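Local coordinates for protein putative tryptophan halogenase (Xanthomonas campestris pv. campestris, PDB 6Y1W) that is a flavin-dependent halogenase, here without its cofactor, which probably uses FAD to halogenate a tryptophan-like aromatic substrate, at residues A[65-70]-A[159-164]; A[231-236]-A[331-336]; A[242-247]-A[394-399]; A[250-255]-A[301-306]. All blocks are in the same frame, centred on the assembly; numbering follows the deposited sequence.

Contact 1: A[65-70]-A[159-164]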
loop_
_atom_site.group_PDB
_atom_site.type_symbol
_atom_site.label_atom_id
_atom_site.label_comp_id
_atom_site.label_asym_id
_atom_site.label_seq_id
_atom_site.Cartn_x
_atom_site.Cartn_y
_atom_site.Cartn_z
ATOM N N SER A 65 0.314 -6.780 14.576
ATOM C CA SER A 65 1.016 -5.501 14.652
ATOM C C SER A 65 1.628 -5.255 16.031
ATOM O O SER A 65 2.606 -4.500 16.133
ATOM C CB SER A 65 0.057 -4.376 14.257
ATOM O OG SER A 65 -1.067 -4.358 15.138
ATOM N N LEU A 66 1.076 -5.839 17.104
ATOM C CA LEU A 66 1.668 -5.578 18.411
ATOM C C LEU A 66 3.046 -6.218 18.518
ATOM O O LEU A 66 3.886 -5.743 19.286
ATOM C CB LEU A 66 0.789 -6.082 19.557
ATOM C CG LEU A 66 1.149 -5.526 20.944
ATOM C CD1 LEU A 66 0.873 -4.022 21.047
ATOM C CD2 LEU A 66 0.358 -6.224 22.045
ATOM N N VAL A 67 3.282 -7.317 17.799
ATOM C CA VAL A 67 4.619 -7.914 17.792
ATOM C C VAL A 67 5.619 -6.904 17.246
ATOM O O VAL A 67 6.723 -6.722 17.781
ATOM C CB VAL A 67 4.629 -9.212 16.963
ATOM C CG1 VAL A 67 6.003 -9.892 17.043
ATOM C CG2 VAL A 67 3.559 -10.173 17.439
ATOM N N THR A 68 5.244 -6.233 16.167
ATOM C CA THR A 68 6.093 -5.177 15.624
ATOM C C THR A 68 6.268 -4.023 16.603
ATOM O O THR A 68 7.374 -3.484 16.729
ATOM C CB THR A 68 5.489 -4.695 14.306
ATOM O OG1 THR A 68 5.438 -5.803 13.407
ATOM C CG2 THR A 68 6.343 -3.569 13.691
ATOM N N PHE A 69 5.192 -3.578 17.261
ATOM C CA PHE A 69 5.311 -2.502 18.263
ATOM C C PHE A 69 6.410 -2.811 19.287
ATOM O O PHE A 69 7.232 -1.946 19.638
ATOM C CB PHE A 69 3.952 -2.336 18.988
ATOM C CG PHE A 69 3.833 -1.079 19.852
ATOM C CD1 PHE A 69 3.945 0.185 19.286
ATOM C CD2 PHE A 69 3.566 -1.196 21.223
ATOM C CE1 PHE A 69 3.765 1.348 20.089
ATOM C CE2 PHE A 69 3.415 -0.051 22.043
ATOM C CZ PHE A 69 3.501 1.208 21.471
ATOM N N HIS A 70 6.445 -4.045 19.785
ATOM C CA HIS A 70 7.439 -4.373 20.797
ATOM C C HIS A 70 8.833 -4.439 20.198
ATOM O O HIS A 70 9.799 -4.098 20.887
ATOM C CB HIS A 70 7.048 -5.684 21.501
ATOM C CG HIS A 70 5.852 -5.499 22.363
ATOM N ND1 HIS A 70 5.173 -6.545 22.950
ATOM C CD2 HIS A 70 5.235 -4.366 22.778
ATOM C CE1 HIS A 70 4.171 -6.063 23.667
ATOM N NE2 HIS A 70 4.187 -4.747 23.582
ATOM N N MET A 159 5.487 -18.635 11.464
ATOM C CA MET A 159 4.196 -18.686 12.151
ATOM C C MET A 159 3.754 -17.253 12.411
ATOM O O MET A 159 4.508 -16.470 13.002
ATOM C CB MET A 159 4.312 -19.446 13.477
ATOM C CG MET A 159 4.062 -20.960 13.397
ATOM S SD MET A 159 2.328 -21.367 13.131
ATOM C CE MET A 159 1.660 -20.079 14.113
ATOM N N ASN A 160 2.556 -16.888 11.941
ATOM C CA ASN A 160 2.000 -15.566 12.184
ATOM C C ASN A 160 1.072 -15.610 13.391
ATOM O O ASN A 160 0.213 -16.500 13.461
ATOM C CB ASN A 160 1.240 -15.102 10.944
ATOM C CG ASN A 160 2.182 -14.904 9.770
ATOM O OD1 ASN A 160 2.875 -13.899 9.717
ATOM N ND2 ASN A 160 2.274 -15.894 8.882
ATOM N N TYR A 161 1.256 -14.686 14.340
ATOM C CA TYR A 161 0.581 -14.844 15.628
ATOM C C TYR A 161 0.485 -13.496 16.329
ATOM O O TYR A 161 1.132 -12.509 15.946
ATOM C CB TYR A 161 1.323 -15.839 16.553
ATOM C CG TYR A 161 2.676 -15.306 17.001
ATOM C CD1 TYR A 161 3.836 -15.543 16.238
ATOM C CD2 TYR A 161 2.801 -14.572 18.175
ATOM C CE1 TYR A 161 5.045 -14.999 16.612
ATOM C CE2 TYR A 161 4.041 -14.038 18.563
ATOM C CZ TYR A 161 5.151 -14.289 17.778
ATOM O OH TYR A 161 6.384 -13.772 18.129
ATOM N N ALA A 162 -0.341 -13.472 17.388
ATOM C CA ALA A 162 -0.394 -12.345 18.312
ATOM C C ALA A 162 -0.664 -12.910 19.710
ATOM O O ALA A 162 -0.275 -14.057 19.983
ATOM C CB ALA A 162 -1.455 -11.326 17.894
ATOM N N TYR A 163 -1.347 -12.154 20.587
ATOM C CA TYR A 163 -1.431 -12.519 22.003
ATOM C C TYR A 163 -2.840 -12.366 22.549
ATOM O O TYR A 163 -3.622 -11.523 22.104
ATOM C CB TYR A 163 -0.537 -11.615 22.868
ATOM C CG TYR A 163 0.845 -11.377 22.279
ATOM C CD1 TYR A 163 1.803 -12.363 22.349
ATOM C CD2 TYR A 163 1.143 -10.163 21.682
ATOM C CE1 TYR A 163 3.086 -12.151 21.816
ATOM C CE2 TYR A 163 2.419 -9.925 21.129
ATOM C CZ TYR A 163 3.381 -10.915 21.236
ATOM O OH TYR A 163 4.615 -10.623 20.683
ATOM N N HIS A 164 -3.125 -13.145 23.586
ATOM C CA HIS A 164 -4.182 -12.836 24.528
ATOM C C HIS A 164 -3.490 -12.308 25.772
ATOM O O HIS A 164 -2.550 -12.945 26.247
ATOM C CB HIS A 164 -4.972 -14.113 24.869
ATOM C CG HIS A 164 -5.546 -14.813 23.665
ATOM N ND1 HIS A 164 -5.070 -16.036 23.220
ATOM C CD2 HIS A 164 -6.520 -14.444 22.784
ATOM C CE1 HIS A 164 -5.764 -16.417 22.155
ATOM N NE2 HIS A 164 -6.638 -15.463 21.863
HETATM O O HOH W 1 6.312 -8.896 22.067
#

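Contact 2: A[231-236]-A[331-336]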
loop_
_atom_site.group_PDB
_atom_site.type_symbol
_atom_site.label_atom_id
_atom_site.label_comp_id
_atom_site.label_asym_id
_atom_site.label_seq_id
_atom_site.Cartn_x
_atom_site.Cartn_y
_atom_site.Cartn_z
ATOM N N GLN A 231 -14.792 17.355 25.110
ATOM C CA GLN A 231 -15.426 18.320 26.007
ATOM C C GLN A 231 -14.846 19.718 25.841
ATOM O O GLN A 231 -15.566 20.706 26.024
ATOM C CB GLN A 231 -15.281 17.869 27.452
ATOM C CG GLN A 231 -15.955 16.492 27.697
ATOM C CD GLN A 231 -16.119 16.149 29.156
ATOM O OE1 GLN A 231 -16.349 17.018 29.993
ATOM N NE2 GLN A 231 -16.041 14.867 29.474
ATOM N N THR A 232 -13.570 19.827 25.481
ATOM C CA THR A 232 -12.903 21.125 25.347
ATOM C C THR A 232 -12.917 21.607 23.903
ATOM O O THR A 232 -13.425 22.691 23.608
ATOM C CB THR A 232 -11.450 21.051 25.856
ATOM O OG1 THR A 232 -11.422 20.628 27.220
ATOM C CG2 THR A 232 -10.781 22.438 25.753
ATOM N N LEU A 233 -12.386 20.812 22.983
ATOM C CA LEU A 233 -12.274 21.267 21.605
ATOM C C LEU A 233 -13.522 21.004 20.760
ATOM O O LEU A 233 -13.594 21.495 19.628
ATOM C CB LEU A 233 -11.046 20.623 20.963
ATOM C CG LEU A 233 -9.715 20.999 21.635
ATOM C CD1 LEU A 233 -8.569 20.236 21.026
ATOM C CD2 LEU A 233 -9.450 22.499 21.487
ATOM N N GLY A 234 -14.476 20.218 21.259
ATOM C CA GLY A 234 -15.748 20.097 20.558
ATOM C C GLY A 234 -15.720 19.352 19.240
ATOM O O GLY A 234 -16.557 19.621 18.370
ATOM N N VAL A 235 -14.766 18.438 19.043
ATOM C CA VAL A 235 -14.725 17.665 17.811
ATOM C C VAL A 235 -15.793 16.585 17.935
ATOM O O VAL A 235 -15.808 15.831 18.909
ATOM C CB VAL A 235 -13.338 17.037 17.598
ATOM C CG1 VAL A 235 -13.311 16.254 16.312
ATOM C CG2 VAL A 235 -12.222 18.117 17.648
ATOM N N GLY A 236 -16.736 16.573 17.012
ATOM C CA GLY A 236 -17.780 15.569 17.034
ATOM C C GLY A 236 -17.287 14.247 16.485
ATOM O O GLY A 236 -16.134 14.106 16.060
ATOM N N LYS A 331 -5.894 21.061 16.444
ATOM C CA LYS A 331 -4.998 22.032 17.078
ATOM C C LYS A 331 -3.810 21.281 17.685
ATOM O O LYS A 331 -3.104 20.594 16.960
ATOM C CB LYS A 331 -5.737 22.867 18.120
ATOM C CG LYS A 331 -6.990 23.609 17.541
ATOM C CD LYS A 331 -7.486 24.739 18.448
ATOM C CE LYS A 331 -8.608 25.546 17.768
ATOM N NZ LYS A 331 -8.279 25.727 16.344
ATOM N N ASN A 332 -3.561 21.422 18.986
ATOM C CA ASN A 332 -2.414 20.754 19.607
ATOM C C ASN A 332 -2.829 19.553 20.457
ATOM O O ASN A 332 -2.170 19.231 21.451
ATOM C CB ASN A 332 -1.576 21.730 20.446
ATOM C CG ASN A 332 -2.326 22.279 21.665
ATOM O OD1 ASN A 332 -3.549 22.354 21.695
ATOM N ND2 ASN A 332 -1.583 22.635 22.694
ATOM N N CYS A 333 -3.885 18.861 20.041
ATOM C CA CYS A 333 -4.418 17.704 20.747
ATOM C C CYS A 333 -4.550 16.516 19.791
ATOM O O CYS A 333 -5.109 16.649 18.699
ATOM C CB CYS A 333 -5.789 18.045 21.348
ATOM S SG CYS A 333 -6.560 16.646 22.207
ATOM N N VAL A 334 -4.000 15.365 20.185
ATOM C CA VAL A 334 -4.161 14.120 19.420
ATOM C C VAL A 334 -4.942 13.152 20.291
ATOM O O VAL A 334 -4.507 12.824 21.409
ATOM C CB VAL A 334 -2.804 13.520 18.999
ATOM C CG1 VAL A 334 -3.013 12.214 18.262
ATOM C CG2 VAL A 334 -2.024 14.485 18.088
ATOM N N ALA A 335 -6.096 12.680 19.785
ATOM C CA ALA A 335 -6.852 11.670 20.529
ATOM C C ALA A 335 -6.379 10.261 20.185
ATOM O O ALA A 335 -6.078 9.953 19.029
ATOM C CB ALA A 335 -8.356 11.789 20.241
ATOM N N LEU A 336 -6.345 9.391 21.207
ATOM C CA LEU A 336 -5.983 7.984 21.032
ATOM C C LEU A 336 -6.971 7.081 21.754
ATOM O O LEU A 336 -7.582 7.477 22.745
ATOM C CB LEU A 336 -4.578 7.736 21.607
ATOM C CG LEU A 336 -3.440 8.511 20.981
ATOM C CD1 LEU A 336 -2.169 8.412 21.849
ATOM C CD2 LEU A 336 -3.151 7.974 19.541
#

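Contact 3: A[242-247]-A[394-399]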
loop_
_atom_site.group_PDB
_atom_site.type_symbol
_atom_site.label_atom_id
_atom_site.label_comp_id
_atom_site.label_asym_id
_atom_site.label_seq_id
_atom_site.Cartn_x
_atom_site.Cartn_y
_atom_site.Cartn_z
ATOM N N ARG A 242 -26.052 3.170 12.188
ATOM C CA ARG A 242 -26.902 2.681 11.097
ATOM C C ARG A 242 -26.428 1.351 10.530
ATOM O O ARG A 242 -27.225 0.630 9.919
ATOM C CB ARG A 242 -26.999 3.704 9.932
ATOM C CG ARG A 242 -25.704 3.898 9.091
ATOM C CD ARG A 242 -25.869 4.984 7.979
ATOM N NE ARG A 242 -26.533 6.193 8.468
ATOM C CZ ARG A 242 -27.757 6.590 8.114
ATOM N NH1 ARG A 242 -28.266 7.703 8.618
ATOM N NH2 ARG A 242 -28.478 5.875 7.260
ATOM N N TRP A 243 -25.139 0.999 10.720
ATOM C CA TRP A 243 -24.597 -0.254 10.201
ATOM C C TRP A 243 -24.249 -1.257 11.287
ATOM O O TRP A 243 -24.121 -2.447 10.985
ATOM C CB TRP A 243 -23.317 -0.008 9.398
ATOM C CG TRP A 243 -23.515 0.885 8.192
ATOM C CD1 TRP A 243 -24.393 0.681 7.156
ATOM C CD2 TRP A 243 -22.817 2.104 7.913
ATOM N NE1 TRP A 243 -24.268 1.718 6.230
ATOM C CE2 TRP A 243 -23.315 2.600 6.682
ATOM C CE3 TRP A 243 -21.819 2.828 8.587
ATOM C CZ2 TRP A 243 -22.849 3.792 6.106
ATOM C CZ3 TRP A 243 -21.344 4.025 8.005
ATOM C CH2 TRP A 243 -21.863 4.481 6.772
ATOM N N LEU A 244 -24.019 -0.796 12.510
ATOM C CA LEU A 244 -23.462 -1.624 13.577
ATOM C C LEU A 244 -24.324 -1.387 14.804
ATOM O O LEU A 244 -24.329 -0.281 15.345
ATOM C CB LEU A 244 -21.989 -1.261 13.835
ATOM C CG LEU A 244 -21.063 -1.652 12.668
ATOM C CD1 LEU A 244 -19.666 -1.036 12.941
ATOM C CD2 LEU A 244 -21.023 -3.191 12.543
ATOM N N PHE A 245 -25.051 -2.426 15.240
ATOM C CA PHE A 245 -26.115 -2.237 16.224
ATOM C C PHE A 245 -25.695 -2.479 17.673
ATOM O O PHE A 245 -26.436 -2.101 18.592
ATOM C CB PHE A 245 -27.313 -3.170 15.912
ATOM C CG PHE A 245 -27.784 -3.100 14.478
ATOM C CD1 PHE A 245 -27.589 -1.963 13.698
ATOM C CD2 PHE A 245 -28.414 -4.201 13.905
ATOM C CE1 PHE A 245 -28.032 -1.931 12.352
ATOM C CE2 PHE A 245 -28.852 -4.167 12.585
ATOM C CZ PHE A 245 -28.664 -3.043 11.817
ATOM N N ALA A 246 -24.563 -3.141 17.920
ATOM C CA ALA A 246 -24.155 -3.387 19.307
ATOM C C ALA A 246 -23.798 -2.097 20.035
ATOM O O ALA A 246 -23.216 -1.180 19.458
ATOM C CB ALA A 246 -22.951 -4.332 19.303
ATOM N N ASP A 247 -24.168 -2.033 21.312
ATOM C CA ASP A 247 -23.894 -0.840 22.108
ATOM C C ASP A 247 -23.699 -1.190 23.574
ATOM O O ASP A 247 -23.518 -0.268 24.388
ATOM C CB ASP A 247 -25.035 0.174 21.959
ATOM C CG ASP A 247 -26.374 -0.353 22.485
ATOM O OD1 ASP A 247 -26.450 -1.458 23.054
ATOM O OD2 ASP A 247 -27.397 0.343 22.305
ATOM N N LEU A 394 -18.973 -6.310 7.531
ATOM C CA LEU A 394 -19.031 -7.554 6.780
ATOM C C LEU A 394 -19.472 -8.734 7.645
ATOM O O LEU A 394 -20.271 -9.573 7.204
ATOM C CB LEU A 394 -17.654 -7.812 6.176
ATOM C CG LEU A 394 -17.449 -9.182 5.581
ATOM C CD1 LEU A 394 -18.373 -9.454 4.367
ATOM C CD2 LEU A 394 -16.000 -9.331 5.166
ATOM N N HIS A 395 -18.991 -8.801 8.890
ATOM C CA HIS A 395 -19.340 -9.942 9.743
ATOM C C HIS A 395 -20.844 -10.032 10.001
ATOM O O HIS A 395 -21.377 -11.140 10.122
ATOM C CB HIS A 395 -18.583 -9.838 11.067
ATOM C CG HIS A 395 -17.219 -10.460 11.026
ATOM N ND1 HIS A 395 -17.035 -11.807 10.760
ATOM C CD2 HIS A 395 -15.980 -9.932 11.212
ATOM C CE1 HIS A 395 -15.737 -12.084 10.796
ATOM N NE2 HIS A 395 -15.076 -10.971 11.078
ATOM N N TYR A 396 -21.525 -8.891 10.113
ATOM C CA TYR A 396 -22.958 -8.880 10.386
ATOM C C TYR A 396 -23.779 -9.005 9.114
ATOM O O TYR A 396 -24.868 -9.599 9.151
ATOM C CB TYR A 396 -23.355 -7.590 11.116
ATOM C CG TYR A 396 -22.934 -7.601 12.562
ATOM C CD1 TYR A 396 -23.668 -8.302 13.499
ATOM C CD2 TYR A 396 -21.801 -6.896 12.998
ATOM C CE1 TYR A 396 -23.318 -8.316 14.845
ATOM C CE2 TYR A 396 -21.440 -6.927 14.355
ATOM C CZ TYR A 396 -22.214 -7.627 15.260
ATOM O OH TYR A 396 -21.915 -7.667 16.597
ATOM N N HIS A 397 -23.295 -8.449 7.997
ATOM C CA HIS A 397 -24.100 -8.383 6.773
ATOM C C HIS A 397 -24.034 -9.660 5.961
ATOM O O HIS A 397 -25.029 -10.027 5.317
ATOM C CB HIS A 397 -23.635 -7.208 5.896
ATOM C CG HIS A 397 -24.570 -6.882 4.758
ATOM N ND1 HIS A 397 -25.885 -6.524 4.971
ATOM C CD2 HIS A 397 -24.362 -6.808 3.418
ATOM C CE1 HIS A 397 -26.451 -6.237 3.801
ATOM N NE2 HIS A 397 -25.555 -6.404 2.844
ATOM N N ALA A 398 -22.882 -10.333 5.949
ATOM C CA ALA A 398 -22.722 -11.580 5.197
ATOM C C ALA A 398 -23.211 -12.729 6.075
ATOM O O ALA A 398 -22.466 -13.290 6.877
ATOM C CB ALA A 398 -21.275 -11.763 4.766
ATOM N N THR A 399 -24.501 -13.075 5.965
ATOM C CA THR A 399 -25.021 -14.136 6.823
ATOM C C THR A 399 -26.206 -14.773 6.124
ATOM O O THR A 399 -26.932 -14.092 5.389
ATOM C CB THR A 399 -25.449 -13.648 8.226
ATOM O OG1 THR A 399 -25.924 -14.778 8.965
ATOM C CG2 THR A 399 -26.565 -12.576 8.147
#

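Contact 4: A[250-255]-A[301-306]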
loop_
_atom_site.group_PDB
_atom_site.type_symbol
_atom_site.label_atom_id
_atom_site.label_comp_id
_atom_site.label_asym_id
_atom_site.label_seq_id
_atom_site.Cartn_x
_atom_site.Cartn_y
_atom_site.Cartn_z
ATOM N N LEU A 250 -21.478 -7.253 28.629
ATOM C CA LEU A 250 -21.287 -7.743 29.991
ATOM C C LEU A 250 -20.036 -8.608 29.971
ATOM O O LEU A 250 -19.925 -9.474 29.099
ATOM C CB LEU A 250 -22.459 -8.627 30.448
ATOM C CG LEU A 250 -23.721 -7.939 30.932
ATOM C CD1 LEU A 250 -24.889 -8.942 30.958
ATOM C CD2 LEU A 250 -23.467 -7.308 32.315
ATOM N N ALA A 251 -19.123 -8.415 30.933
ATOM C CA ALA A 251 -17.856 -9.142 30.896
ATOM C C ALA A 251 -17.625 -9.862 32.219
ATOM O O ALA A 251 -18.000 -9.359 33.281
ATOM C CB ALA A 251 -16.679 -8.200 30.596
ATOM N N VAL A 252 -17.012 -11.041 32.156
ATOM C CA VAL A 252 -16.781 -11.830 33.377
ATOM C C VAL A 252 -15.605 -12.768 33.138
ATOM O O VAL A 252 -15.476 -13.360 32.061
ATOM C CB VAL A 252 -18.042 -12.628 33.779
ATOM C CG1 VAL A 252 -18.371 -13.712 32.718
ATOM C CG2 VAL A 252 -17.857 -13.273 35.186
ATOM N N GLN A 253 -14.783 -12.956 34.177
ATOM C CA GLN A 253 -13.683 -13.899 34.109
ATOM C C GLN A 253 -14.112 -15.230 34.714
ATOM O O GLN A 253 -14.921 -15.284 35.641
ATOM C CB GLN A 253 -12.435 -13.336 34.829
ATOM C CG GLN A 253 -12.007 -11.935 34.360
ATOM C CD GLN A 253 -11.651 -11.843 32.832
ATOM O OE1 GLN A 253 -10.621 -12.360 32.391
ATOM N NE2 GLN A 253 -12.503 -11.167 32.043
ATOM N N THR A 254 -13.583 -16.312 34.169
ATOM C CA THR A 254 -13.886 -17.630 34.720
ATOM C C THR A 254 -12.589 -18.386 34.930
ATOM O O THR A 254 -11.567 -18.102 34.306
ATOM C CB THR A 254 -14.811 -18.466 33.812
ATOM O OG1 THR A 254 -14.287 -18.494 32.462
ATOM C CG2 THR A 254 -16.241 -17.907 33.818
ATOM N N GLU A 255 -12.635 -19.409 35.793
ATOM C CA GLU A 255 -11.439 -20.228 35.900
ATOM C C GLU A 255 -11.221 -21.052 34.624
ATOM O O GLU A 255 -12.158 -21.376 33.876
ATOM C CB GLU A 255 -11.515 -21.149 37.136
ATOM C CG GLU A 255 -12.560 -22.149 37.033
ATOM C CD GLU A 255 -12.938 -22.776 38.397
ATOM O OE1 GLU A 255 -12.151 -22.722 39.390
ATOM O OE2 GLU A 255 -14.043 -23.330 38.444
ATOM N N GLN A 301 -28.300 -13.921 30.980
ATOM C CA GLN A 301 -28.682 -15.333 30.938
ATOM C C GLN A 301 -27.937 -16.084 29.844
ATOM O O GLN A 301 -27.482 -17.222 30.039
ATOM C CB GLN A 301 -30.185 -15.472 30.700
ATOM C CG GLN A 301 -31.072 -15.129 31.853
ATOM C CD GLN A 301 -32.545 -15.133 31.428
ATOM O OE1 GLN A 301 -33.250 -14.135 31.580
ATOM N NE2 GLN A 301 -33.005 -16.257 30.878
ATOM N N VAL A 302 -27.865 -15.497 28.653
ATOM C CA VAL A 302 -27.151 -16.160 27.563
ATOM C C VAL A 302 -25.682 -16.350 27.929
ATOM O O VAL A 302 -25.107 -17.411 27.710
ATOM C CB VAL A 302 -27.294 -15.354 26.262
ATOM C CG1 VAL A 302 -26.349 -15.879 25.198
ATOM C CG2 VAL A 302 -28.724 -15.400 25.771
ATOM N N LEU A 303 -25.051 -15.308 28.452
ATOM C CA LEU A 303 -23.648 -15.424 28.830
ATOM C C LEU A 303 -23.465 -16.531 29.861
ATOM O O LEU A 303 -22.608 -17.406 29.703
ATOM C CB LEU A 303 -23.148 -14.095 29.362
ATOM C CG LEU A 303 -21.715 -14.110 29.858
ATOM C CD1 LEU A 303 -20.817 -14.444 28.666
ATOM C CD2 LEU A 303 -21.452 -12.727 30.378
ATOM N N GLU A 304 -24.271 -16.505 30.926
ATOM C CA GLU A 304 -24.168 -17.537 31.961
ATOM C C GLU A 304 -24.300 -18.932 31.368
ATOM O O GLU A 304 -23.530 -19.844 31.710
ATOM C CB GLU A 304 -25.254 -17.315 33.023
ATOM C CG GLU A 304 -25.348 -18.469 34.010
ATOM C CD GLU A 304 -24.160 -18.509 34.935
ATOM O OE1 GLU A 304 -23.524 -17.444 35.105
ATOM O OE2 GLU A 304 -23.870 -19.594 35.494
ATOM N N HIS A 305 -25.249 -19.109 30.437
ATOM C CA HIS A 305 -25.479 -20.417 29.842
ATOM C C HIS A 305 -24.253 -20.926 29.097
ATOM O O HIS A 305 -24.007 -22.133 29.063
ATOM C CB HIS A 305 -26.694 -20.357 28.918
ATOM C CG HIS A 305 -26.940 -21.615 28.139
ATOM N ND1 HIS A 305 -27.510 -22.745 28.696
ATOM C CD2 HIS A 305 -26.726 -21.907 26.832
ATOM C CE1 HIS A 305 -27.615 -23.681 27.770
ATOM N NE2 HIS A 305 -27.146 -23.199 26.629
ATOM N N ASN A 306 -23.442 -20.024 28.548
ATOM C CA ASN A 306 -22.300 -20.435 27.758
ATOM C C ASN A 306 -20.998 -20.512 28.542
ATOM O O ASN A 306 -20.005 -20.978 27.981
ATOM C CB ASN A 306 -22.099 -19.462 26.576
ATOM C CG ASN A 306 -23.121 -19.697 25.459
ATOM O OD1 ASN A 306 -22.856 -20.423 24.515
ATOM N ND2 ASN A 306 -24.321 -19.135 25.615
#

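Contact 1: A[65-70]-A[159-164]
Leu66, Val67 and His70 line the side of helix 65-73 that meets Tyr161, just before strand 162-166, and Tyr163 within it. Leu66 comes first, its CD2 4.0 Å from CD2 of Tyr163; the two side chains cross at about a right angle, and the branched leucine also reaches Ile351, a predicted FAD-binding residue on helix 350-363. Val67 lies nearest the strand. Its CG2, anti to the carbonyl carbon and beside the backbone N, packs on Tyr163 CE2 at 3.9 Å and approaches Tyr163 OH at 3.4 Å and Tyr161 O at 3.7 Å. CG1 lies 4.0 Å from both Tyr161 OH and Tyr163 OH, and each methyl of this compact beta-branched residue touches both tyrosines. His70, one turn beyond Leu66, is linked through water: a water in the plane of its imidazole lies 2.8 Å from ND1 and donates to Tyr163 OH, also at 2.8 Å. Both tyrosine hydroxyls hydrogen-bond to Glu77 OE2. The chemistry is divided: methyls pack against the tyrosines, while their hydroxyls are satisfied by a carboxylate and, for Tyr163, a water, a network that probably fixes the Tyr163 side chain, whose nearest atoms lie about 6 Å from those of the predicted active-site Lys89 side chain.

Contact 2: A[231-236]-A[331-336]
Leu233 drops onto Cys333 and Lys331 just where helix 227-232 gives out, packing the helix end against a strand of the large mixed sheet in the Rossmann-type part of the fold, which probably binds FAD. Strand 333-335 runs parallel to strand 217-220 there, and the chain leaves that strand to form the helix. The leucine does most of the work. Its CG lies anti to the carbonyl carbon (chi1 -62°) and CD1 continues the extended path, chi2 175°, which carries the forked end down to the strand. CD1 meets Cys333, whereas CD2 turns to the other side and comes within 4.3 Å of Lys331 CD. A leucine suits this place because its two methyls can serve two neighbours.

Lys331 contributes the apolar part of a nearly extended chain: its methylene CD packs, while the ammonium end runs on, farther from the leucine. Gly234, which follows Leu233, has positive phi, a conformation that favours glycine and lets the backbone turn out of the helix. Cys333 holds its SG anti to the backbone N, chi1 178°; Leu228 of the helix and Asp220 of strand 217-220 also touch this residue. Being small, the cysteine lets the leucine methyl come close to the strand, with Leu233 CD1 3.6 Å from Cys333 CB.

Contact 3: A[242-247]-A[394-399]
Leu244 and Tyr396 cross at about a right angle, with one leucine methyl, CD2, meeting the CD2-CE2 bond of the tyrosine ring obliquely. This methyl of Leu244 lies 3.8 Å from Tyr396 CD2 and 4.2 Å from Tyr396 CE2. Both side chains have CG anti to the carbonyl carbon; in Tyr396 (chi1 -75°) this sends the ring out from the helix toward the 242-247 loop, while in Leu244 chi2 171° continues the chain through CD1, and the other branch, CD2, turns aside to meet the ring. Farther along the ring Ala246 points its CB at the phenol end, with 4.4 Å between that CB and Tyr396 OH, a loose approach. That hydroxyl is buried, and Glu344 OE1 satisfies it by a hydrogen bond. Tyrosine suits the place because its ring can pack against aliphatic groups while its far end still finds a polar partner.

The loop, which connects strand 237-239 to strand 248-254, thus rests on the last turn of the long helix 371-397. Leu244 also packs on Val392 and Ile393 of that helix, and Phe406 and Cys410 of helix 405-412 touch both Tyr396 and Phe245, so two helices and the approach to a sheet strand are joined here.

Contact 4: A[250-255]-A[301-306]
Leu303 swings its CG away from the backbone N (chi1 177°); its second torsion turns CD1 aside, so that CD2 continues the extended path from the helix and is presented to Leu250 and Val252. Val252 holds CG1 between its backbone N and carbonyl carbon, at chi1 66°, and this branch meets the leucine: Val252 CG1 and Leu303 CD2 are 4.0 Å apart, the two side chains sliding past each other in opposite directions. The same methyl, CD2 of Leu303, lies 3.8 Å from Leu250 O and 4.2 Å from Leu250 CB. It therefore rests on the strand backbone as well as on its side chains.

This is helix-on-sheet packing. Helix 296-306 lies against one face of the seven-stranded mixed sheet, in which strand 248-254 runs antiparallel to both 283-289 and 316-319. Leu250 and Val252, two residues apart on an extended strand, direct their CB atoms to the same face, giving the helix an apolar surface. Ile287 on strand 283-289 touches Leu250 and Leu303 and extends this surface to the next strand. Val302, on the same helix, lines a pocket holding a butanediol.

Near the helix end Asn306 folds its amide back on the preceding turn. Its ND2 donates to Val302 O at 2.8 Å in an almost straight bond, 170° at the hydrogen, with the acceptor in the amide plane. Asn306 N, shared between Val302 O and Leu303 O, reaches Val302 O from the opposite face of the carbonyl plane, while OD1 of Asn306 accepts from Arg267 NH1.

The four contacts lie apart within one tryptophan-halogenase family region, with centres 22 to 36 Å from one another. Contact 1 closes before the others open and joins a helix to the small antiparallel sheet near the predicted active-site lysine. Contact 2 belongs to the large mixed sheet of the Rossmann-type part, whereas contact 4 lies on the seven-stranded sheet; these two are the farthest apart. Contacts 2 and 3 alternate along the chain, and contact 4 is nested inside the loops closed by both. Contacts 3 and 4 adjoin in sequence, because the 242-247 loop runs into strand 248-254. The chain thus passes between the probable nucleotide-binding part and the other sheets more than once, with each contact packing locally.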